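Local coordinates for protein CRISPR-associated endoribonuclease Cse3 (Thermus thermophilus, PDB 2Y8W) that binds CRISPR RNA and probably cuts the precursor within its repeats, keeping hold of the processed RNA as part of antiviral defence, at residues R47-L52 and P202-G207; Q66-P71 and L196-G201. One frame throughout, in Å; residues are numbered along the deposited sequence.

Contact 1 (R47-L52 and P202-G207); sequences RLLWRL and PGKALG. With nucleotides of chain B.
Arg47 and Lys204 meet beside the RNA backbone, their side chains crossing at about a right angle, with Lys204 CB over one face of the Arg47 guanidinium. From the edge of that group, near its plane, Arg47 NH1 donates to two successive phosphates of chain B, reaching OP1 of G16 and OP2 of DG17, each at 2.8 Å; Arg47 NH2 also bonds OP2 of DG17. Lys204 NZ takes the other oxygen of the G16 phosphate, OP2, at 2.6 Å, so two cations share one anionic group. The lysine chain runs out straight and bends only at its end (chi4 64°), where NZ also reaches OP1 of G15 of chain B and Gly201 O. Arg47 NE and NH2 both grip Leu48 O side-on, which fixes the guanidinium's rotation. The segment 202-207 belongs to the glycine-rich loop near the C-terminus characteristic of Cas6 proteins, here binding RNA phosphates beside the edge strand 49-52. Deeper in, Gly207 CA sits 3.3 Å from the centroid of the six-membered ring of Trp50, a CH-pi contact over the face; Pro26, Met29 and Leu33 of helix 26-34 also pack on this indole. Waters replace direct backbone bonds between the segments: one donates to Leu48 O and Lys204 O, another links Leu52 N to Gly207 O. Leu206 packs near Tyr27, inferred to stabilise the transition state.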
loop_
_atom_site.group_PDB
_atom_site.type_symbol
_atom_site.label_atom_id
_atom_site.label_comp_id
_atom_site.label_asym_id
_atom_site.label_seq_id
_atom_site.Cartn_x
_atom_site.Cartn_y
_atom_site.Cartn_z
ATOM N N ARG A 47 6.786 -8.974 4.732
ATOM C CA ARG A 47 6.694 -7.695 4.050
ATOM C C ARG A 47 5.284 -7.178 4.308
ATOM O O ARG A 47 4.342 -7.544 3.593
ATOM C CB ARG A 47 6.926 -7.860 2.552
ATOM C CG ARG A 47 6.429 -6.691 1.685
ATOM C CD ARG A 47 7.304 -5.444 1.794
ATOM N NE ARG A 47 6.952 -4.589 2.937
ATOM C CZ ARG A 47 7.674 -3.534 3.310
ATOM N NH1 ARG A 47 8.787 -3.237 2.642
ATOM N NH2 ARG A 47 7.298 -2.793 4.351
ATOM N N LEU A 48 5.126 -6.378 5.360
ATOM C CA LEU A 48 3.808 -5.837 5.679
ATOM C C LEU A 48 3.512 -4.715 4.712
ATOM O O LEU A 48 4.383 -3.897 4.407
ATOM C CB LEU A 48 3.739 -5.324 7.121
ATOM C CG LEU A 48 2.318 -5.020 7.633
ATOM C CD1 LEU A 48 2.204 -5.287 9.127
ATOM C CD2 LEU A 48 1.935 -3.591 7.328
ATOM N N LEU A 49 2.283 -4.690 4.206
ATOM C CA LEU A 49 1.842 -3.601 3.358
ATOM C C LEU A 49 0.482 -3.196 3.865
ATOM O O LEU A 49 -0.245 -4.025 4.389
ATOM C CB LEU A 49 1.705 -4.086 1.914
ATOM C CG LEU A 49 2.971 -4.597 1.234
ATOM C CD1 LEU A 49 2.606 -5.205 -0.119
ATOM C CD2 LEU A 49 3.960 -3.449 1.081
ATOM N N TRP A 50 0.120 -1.931 3.703
ATOM C CA TRP A 50 -1.203 -1.505 4.129
ATOM C C TRP A 50 -1.683 -0.342 3.279
ATOM O O TRP A 50 -0.889 0.334 2.614
ATOM C CB TRP A 50 -1.220 -1.129 5.621
ATOM C CG TRP A 50 -0.206 -0.101 6.008
ATOM C CD1 TRP A 50 1.125 -0.306 6.281
ATOM C CD2 TRP A 50 -0.443 1.284 6.195
ATOM N NE1 TRP A 50 1.725 0.880 6.618
ATOM C CE2 TRP A 50 0.783 1.875 6.567
ATOM C CE3 TRP A 50 -1.574 2.095 6.069
ATOM C CZ2 TRP A 50 0.908 3.231 6.825
ATOM C CZ3 TRP A 50 -1.452 3.443 6.320
ATOM C CH2 TRP A 50 -0.218 4.002 6.692
ATOM N N ARG A 51 -2.987 -0.116 3.299
ATOM C CA ARG A 51 -3.538 1.083 2.678
ATOM C C ARG A 51 -4.654 1.631 3.551
ATOM O O ARG A 51 -5.532 0.883 4.000
ATOM C CB ARG A 51 -4.074 0.788 1.275
ATOM C CG ARG A 51 -4.741 2.006 0.598
ATOM C CD ARG A 51 -5.265 1.683 -0.807
ATOM N NE ARG A 51 -6.272 0.626 -0.777
ATOM C CZ ARG A 51 -6.065 -0.617 -1.201
ATOM N NH1 ARG A 51 -4.888 -0.954 -1.716
ATOM N NH2 ARG A 51 -7.036 -1.522 -1.108
ATOM N N LEU A 52 -4.608 2.929 3.807
ATOM C CA LEU A 52 -5.757 3.601 4.389
ATOM C C LEU A 52 -6.756 3.813 3.257
ATOM O O LEU A 52 -6.474 4.533 2.300
ATOM C CB LEU A 52 -5.338 4.933 4.996
ATOM C CG LEU A 52 -6.507 5.828 5.415
ATOM C CD1 LEU A 52 -7.347 5.169 6.513
ATOM C CD2 LEU A 52 -5.995 7.192 5.846
ATOM N N PRO A 202 8.189 2.961 -4.057
ATOM C CA PRO A 202 8.738 3.293 -2.738
ATOM C C PRO A 202 7.663 3.538 -1.691
ATOM O O PRO A 202 6.463 3.610 -1.990
ATOM C CB PRO A 202 9.499 4.607 -2.982
ATOM C CG PRO A 202 9.656 4.705 -4.477
ATOM C CD PRO A 202 8.498 3.983 -5.073
ATOM N N GLY A 203 8.120 3.702 -0.460
ATOM C CA GLY A 203 7.254 4.124 0.620
ATOM C C GLY A 203 6.372 3.013 1.146
ATOM O O GLY A 203 5.299 3.267 1.689
ATOM N N LYS A 204 6.833 1.777 1.019
ATOM C CA LYS A 204 6.024 0.636 1.464
ATOM C C LYS A 204 5.783 0.655 2.974
ATOM O O LYS A 204 4.754 0.179 3.449
ATOM C CB LYS A 204 6.632 -0.696 1.001
ATOM C CG LYS A 204 6.747 -0.830 -0.529
ATOM C CD LYS A 204 7.157 -2.250 -0.958
ATOM C CE LYS A 204 7.455 -2.318 -2.453
ATOM N NZ LYS A 204 8.632 -1.465 -2.826
ATOM N N ALA A 205 6.718 1.218 3.729
ATOM C CA ALA A 205 6.551 1.309 5.178
ATOM C C ALA A 205 5.609 2.449 5.567
ATOM O O ALA A 205 5.329 2.665 6.741
ATOM C CB ALA A 205 7.895 1.477 5.856
ATOM N N LEU A 206 5.118 3.177 4.573
ATOM C CA LEU A 206 4.302 4.357 4.825
ATOM C C LEU A 206 2.896 4.243 4.245
ATOM O O LEU A 206 2.213 5.256 4.047
ATOM C CB LEU A 206 4.985 5.575 4.212
ATOM C CG LEU A 206 6.409 5.774 4.712
ATOM C CD1 LEU A 206 7.084 6.881 3.914
ATOM C CD2 LEU A 206 6.392 6.090 6.206
ATOM N N GLY A 207 2.463 3.019 3.971
ATOM C CA GLY A 207 1.109 2.790 3.495
ATOM C C GLY A 207 0.967 3.036 2.006
ATOM O O GLY A 207 -0.118 3.340 1.520
ATOM P P G B 16 11.038 -2.866 -0.231
ATOM O OP1 G B 16 10.165 -3.956 0.281
ATOM O OP2 G B 16 10.416 -1.719 -0.937
ATOM O "O5'" G B 16 11.965 -2.319 0.927
ATOM C "C5'" G B 16 12.705 -3.202 1.741
ATOM C "C4'" G B 16 13.572 -2.447 2.703
ATOM O "O4'" G B 16 14.463 -1.564 1.973
ATOM C "C3'" G B 16 12.863 -1.498 3.656
ATOM O "O3'" G B 16 12.203 -2.165 4.716
ATOM C "C2'" G B 16 14.020 -0.625 4.108
ATOM O "O2'" G B 16 14.858 -1.345 5.002
ATOM C "C1'" G B 16 14.775 -0.450 2.787
ATOM N N9 G B 16 14.361 0.778 2.089
ATOM C C8 G B 16 13.546 0.920 0.982
ATOM N N7 G B 16 13.375 2.176 0.652
ATOM C C5 G B 16 14.129 2.889 1.591
ATOM C C6 G B 16 14.336 4.280 1.764
ATOM O O6 G B 16 13.893 5.214 1.091
ATOM N N1 G B 16 15.158 4.543 2.855
ATOM C C2 G B 16 15.713 3.592 3.689
ATOM N N2 G B 16 16.477 4.025 4.703
ATOM N N3 G B 16 15.529 2.296 3.541
ATOM C C4 G B 16 14.728 2.029 2.483
ATOM P P DG B 17 10.827 -1.586 5.320
ATOM O OP1 DG B 17 10.345 -2.549 6.335
ATOM O OP2 DG B 17 9.934 -1.227 4.192
ATOM O "O5'" DG B 17 11.252 -0.211 5.986
ATOM C "C5'" DG B 17 12.123 -0.144 7.087
ATOM C "C4'" DG B 17 12.495 1.287 7.392
ATOM O "O4'" DG B 17 13.007 1.941 6.183
ATOM C "C3'" DG B 17 11.416 2.260 7.849
ATOM O "O3'" DG B 17 10.998 2.224 9.195
ATOM C "C2'" DG B 17 12.057 3.598 7.575
ATOM C "C1'" DG B 17 12.840 3.339 6.314
ATOM N N9 DG B 17 12.290 4.055 5.148
ATOM C C8 DG B 17 11.461 3.663 4.126
ATOM N N7 DG B 17 11.221 4.663 3.301
ATOM C C5 DG B 17 11.918 5.751 3.835
ATOM C C6 DG B 17 12.052 7.103 3.417
ATOM O O6 DG B 17 11.553 7.639 2.429
ATOM N N1 DG B 17 12.864 7.860 4.269
ATOM C C2 DG B 17 13.481 7.388 5.395
ATOM N N2 DG B 17 14.228 8.265 6.097
ATOM N N3 DG B 17 13.360 6.130 5.799
ATOM C C4 DG B 17 12.576 5.382 4.981
ATOM P P G B 15 10.997 -1.444 -5.828
ATOM O OP1 G B 15 9.779 -2.281 -5.773
ATOM O OP2 G B 15 10.848 0.019 -5.895
ATOM O "O5'" G B 15 11.968 -1.839 -4.635
ATOM C "C5'" G B 15 12.323 -3.194 -4.420
ATOM C "C4'" G B 15 13.358 -3.330 -3.339
ATOM O "O4'" G B 15 14.565 -2.603 -3.707
ATOM C "C3'" G B 15 12.999 -2.744 -1.987
ATOM O "O3'" G B 15 12.089 -3.546 -1.248
ATOM C "C2'" G B 15 14.375 -2.621 -1.350
ATOM O "O2'" G B 15 14.881 -3.896 -1.018
ATOM C "C1'" G B 15 15.175 -2.085 -2.537
ATOM N N9 G B 15 15.108 -0.615 -2.582
ATOM C C8 G B 15 14.377 0.217 -3.400
ATOM N N7 G B 15 14.533 1.484 -3.097
ATOM C C5 G B 15 15.405 1.474 -2.008
ATOM C C6 G B 15 15.939 2.536 -1.236
ATOM O O6 G B 15 15.744 3.745 -1.374
ATOM N N1 G B 15 16.775 2.074 -0.219
ATOM C C2 G B 15 17.059 0.752 0.032
ATOM N N2 G B 15 17.892 0.494 1.059
ATOM N N3 G B 15 16.570 -0.244 -0.688
ATOM C C4 G B 15 15.749 0.188 -1.669
HETATM O O HOH W 1 4.228 -1.547 5.401
HETATM O O HOH W 2 -0.574 1.047 0.078
HETATM O O HOH W 3 2.277 -0.283 2.501
HETATM O O HOH W 4 -2.490 4.382 2.640
#

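Contact 2 (Q66-P71 and L196-G201); sequences QTLTEP and LRRGVG
Leu68, just past the end of strand 62-67, faces the last turn of helix 189-198, its CA 7.1 Å from that of Arg197, and the chain leaves the helix at Gly199 with a positive phi of 90°. Gln66 reaches across with its chain extended, CG anti to the backbone N (chi1 -176°), and NE2 donates to Leu196 O at 2.8 Å. The acceptor lies in the plane of the amide, whereas the donor stands above the plane of the carbonyl. A water accepts from the same NE2 and donates to Arg197 O, so one amide nitrogen serves two carbonyls of the helix end. Leu68 lies against one face of the Arg197 guanidinium, with CD2 over its centre, 3.6 Å from Arg197 CZ. The other methyl, CD1, is 3.6 Å from Arg198 NH1. A second water joins Leu68 O to Arg197 NH1, which also donates to Ala4 O. Leu68 N is held by Glu46. The contact thus joins the C-terminal end of helix 189-198 to the end of strand 62-67, which lies between strands 49-52 and 5-12 in the four-stranded antiparallel sheet.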
loop_
_atom_site.group_PDB
_atom_site.type_symbol
_atom_site.label_atom_id
_atom_site.label_comp_id
_atom_site.label_asym_id
_atom_site.label_seq_id
_atom_site.Cartn_x
_atom_site.Cartn_y
_atom_site.Cartn_z
ATOM N N GLN A 66 -2.046 -6.160 4.519
ATOM C CA GLN A 66 -1.617 -7.420 3.947
ATOM C C GLN A 66 -0.312 -7.861 4.582
ATOM O O GLN A 66 0.621 -7.068 4.697
ATOM C CB GLN A 66 -1.390 -7.283 2.448
ATOM C CG GLN A 66 -1.034 -8.596 1.790
ATOM C CD GLN A 66 -0.930 -8.473 0.283
ATOM O OE1 GLN A 66 -1.932 -8.545 -0.426
ATOM N NE2 GLN A 66 0.285 -8.278 -0.210
ATOM N N THR A 67 -0.245 -9.129 4.965
ATOM C CA THR A 67 0.979 -9.692 5.514
ATOM C C THR A 67 1.273 -11.052 4.875
ATOM O O THR A 67 0.364 -11.741 4.406
ATOM C CB THR A 67 0.893 -9.823 7.056
ATOM O OG1 THR A 67 -0.271 -10.584 7.409
ATOM C CG2 THR A 67 0.791 -8.445 7.699
ATOM N N LEU A 68 2.548 -11.424 4.840
ATOM C CA LEU A 68 2.949 -12.703 4.268
ATOM C C LEU A 68 2.742 -13.792 5.297
ATOM O O LEU A 68 2.530 -14.955 4.953
ATOM C CB LEU A 68 4.407 -12.661 3.833
ATOM C CG LEU A 68 4.708 -11.586 2.782
ATOM C CD1 LEU A 68 6.124 -11.742 2.245
ATOM C CD2 LEU A 68 3.686 -11.638 1.653
ATOM N N THR A 69 2.803 -13.406 6.564
ATOM C CA THR A 69 2.615 -14.369 7.642
ATOM C C THR A 69 1.361 -14.015 8.426
ATOM O O THR A 69 0.821 -12.915 8.292
ATOM C CB THR A 69 3.832 -14.429 8.576
ATOM O OG1 THR A 69 3.920 -13.225 9.352
ATOM C CG2 THR A 69 5.108 -14.618 7.764
ATOM N N GLU A 70 0.907 -14.949 9.249
ATOM C CA GLU A 70 -0.312 -14.753 10.012
ATOM C C GLU A 70 -0.115 -13.727 11.116
ATOM O O GLU A 70 0.717 -13.915 11.994
ATOM C CB GLU A 70 -0.776 -16.077 10.625
ATOM C CG GLU A 70 -2.102 -15.943 11.348
ATOM C CD GLU A 70 -2.656 -17.269 11.802
ATOM O OE1 GLU A 70 -1.926 -18.285 11.742
ATOM O OE2 GLU A 70 -3.830 -17.286 12.216
ATOM N N PRO A 71 -0.902 -12.647 11.082
ATOM C CA PRO A 71 -0.778 -11.529 12.023
ATOM C C PRO A 71 -1.489 -11.778 13.334
ATOM O O PRO A 71 -2.505 -12.474 13.376
ATOM C CB PRO A 71 -1.479 -10.388 11.285
ATOM C CG PRO A 71 -2.541 -11.081 10.495
ATOM C CD PRO A 71 -1.877 -12.357 10.014
ATOM N N LEU A 196 1.856 -8.550 -6.114
ATOM C CA LEU A 196 0.886 -8.405 -5.037
ATOM C C LEU A 196 1.570 -8.539 -3.675
ATOM O O LEU A 196 1.330 -7.737 -2.762
ATOM C CB LEU A 196 -0.207 -9.464 -5.153
ATOM C CG LEU A 196 -1.025 -9.455 -6.436
ATOM C CD1 LEU A 196 -2.140 -10.501 -6.338
ATOM C CD2 LEU A 196 -1.603 -8.061 -6.651
ATOM N N ARG A 197 2.410 -9.563 -3.537
ATOM C CA ARG A 197 3.054 -9.868 -2.256
ATOM C C ARG A 197 4.125 -8.861 -1.838
ATOM O O ARG A 197 4.296 -8.598 -0.651
ATOM C CB ARG A 197 3.669 -11.274 -2.283
ATOM C CG ARG A 197 2.634 -12.391 -2.168
ATOM C CD ARG A 197 3.254 -13.767 -2.383
ATOM N NE ARG A 197 4.461 -13.981 -1.580
ATOM C CZ ARG A 197 4.493 -14.558 -0.380
ATOM N NH1 ARG A 197 3.383 -14.997 0.199
ATOM N NH2 ARG A 197 5.651 -14.700 0.247
ATOM N N ARG A 198 4.841 -8.306 -2.807
ATOM C CA ARG A 198 5.994 -7.464 -2.498
ATOM C C ARG A 198 5.668 -5.979 -2.521
ATOM O O ARG A 198 6.387 -5.179 -1.903
ATOM C CB ARG A 198 7.143 -7.738 -3.473
ATOM C CG ARG A 198 7.548 -9.207 -3.591
ATOM C CD ARG A 198 8.024 -9.806 -2.274
ATOM N NE ARG A 198 8.526 -11.168 -2.462
ATOM C CZ ARG A 198 7.952 -12.262 -1.971
ATOM N NH1 ARG A 198 6.853 -12.170 -1.238
ATOM N NH2 ARG A 198 8.485 -13.454 -2.206
ATOM N N GLY A 199 4.607 -5.612 -3.245
ATOM C CA GLY A 199 4.201 -4.224 -3.371
ATOM C C GLY A 199 4.841 -3.502 -4.545
ATOM O O GLY A 199 5.758 -4.019 -5.181
ATOM N N VAL A 200 4.373 -2.281 -4.805
ATOM C CA VAL A 200 4.766 -1.528 -5.986
ATOM C C VAL A 200 5.288 -0.129 -5.628
ATOM O O VAL A 200 4.522 0.719 -5.200
ATOM C CB VAL A 200 3.571 -1.381 -6.954
ATOM C CG1 VAL A 200 3.981 -0.565 -8.165
ATOM C CG2 VAL A 200 3.055 -2.747 -7.392
ATOM N N GLY A 201 6.591 0.095 -5.791
ATOM C CA GLY A 201 7.168 1.420 -5.637
ATOM C C GLY A 201 7.613 1.772 -4.227
ATOM O O GLY A 201 7.449 0.985 -3.292
HETATM O O HOH W 5 2.635 -8.334 1.582
HETATM O O HOH W 6 3.007 -16.150 2.833
#

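In the fold
The two contacts lie side by side, their centres about 9 Å apart. Along the chain the order is 47-52, 66-71, 196-201, 202-207, so contact 2 falls within the span bracketed by contact 1. Strands 49-52 and 62-67 are antiparallel neighbours in the four-stranded sheet, paired by Leu49 O and Gln66 N, probably through a hydrogen bond. The other two segments are continuous: the end of helix 189-198 runs directly into the glycine-rich loop, and Lys204 CE packs against Arg198 O. Two successive strands therefore face one continuous helix-to-loop passage, bringing Arg47 and Lys204 together at the bound nucleic acid, while contact 2 lies away from Tyr27, the residue inferred to stabilise the transition state.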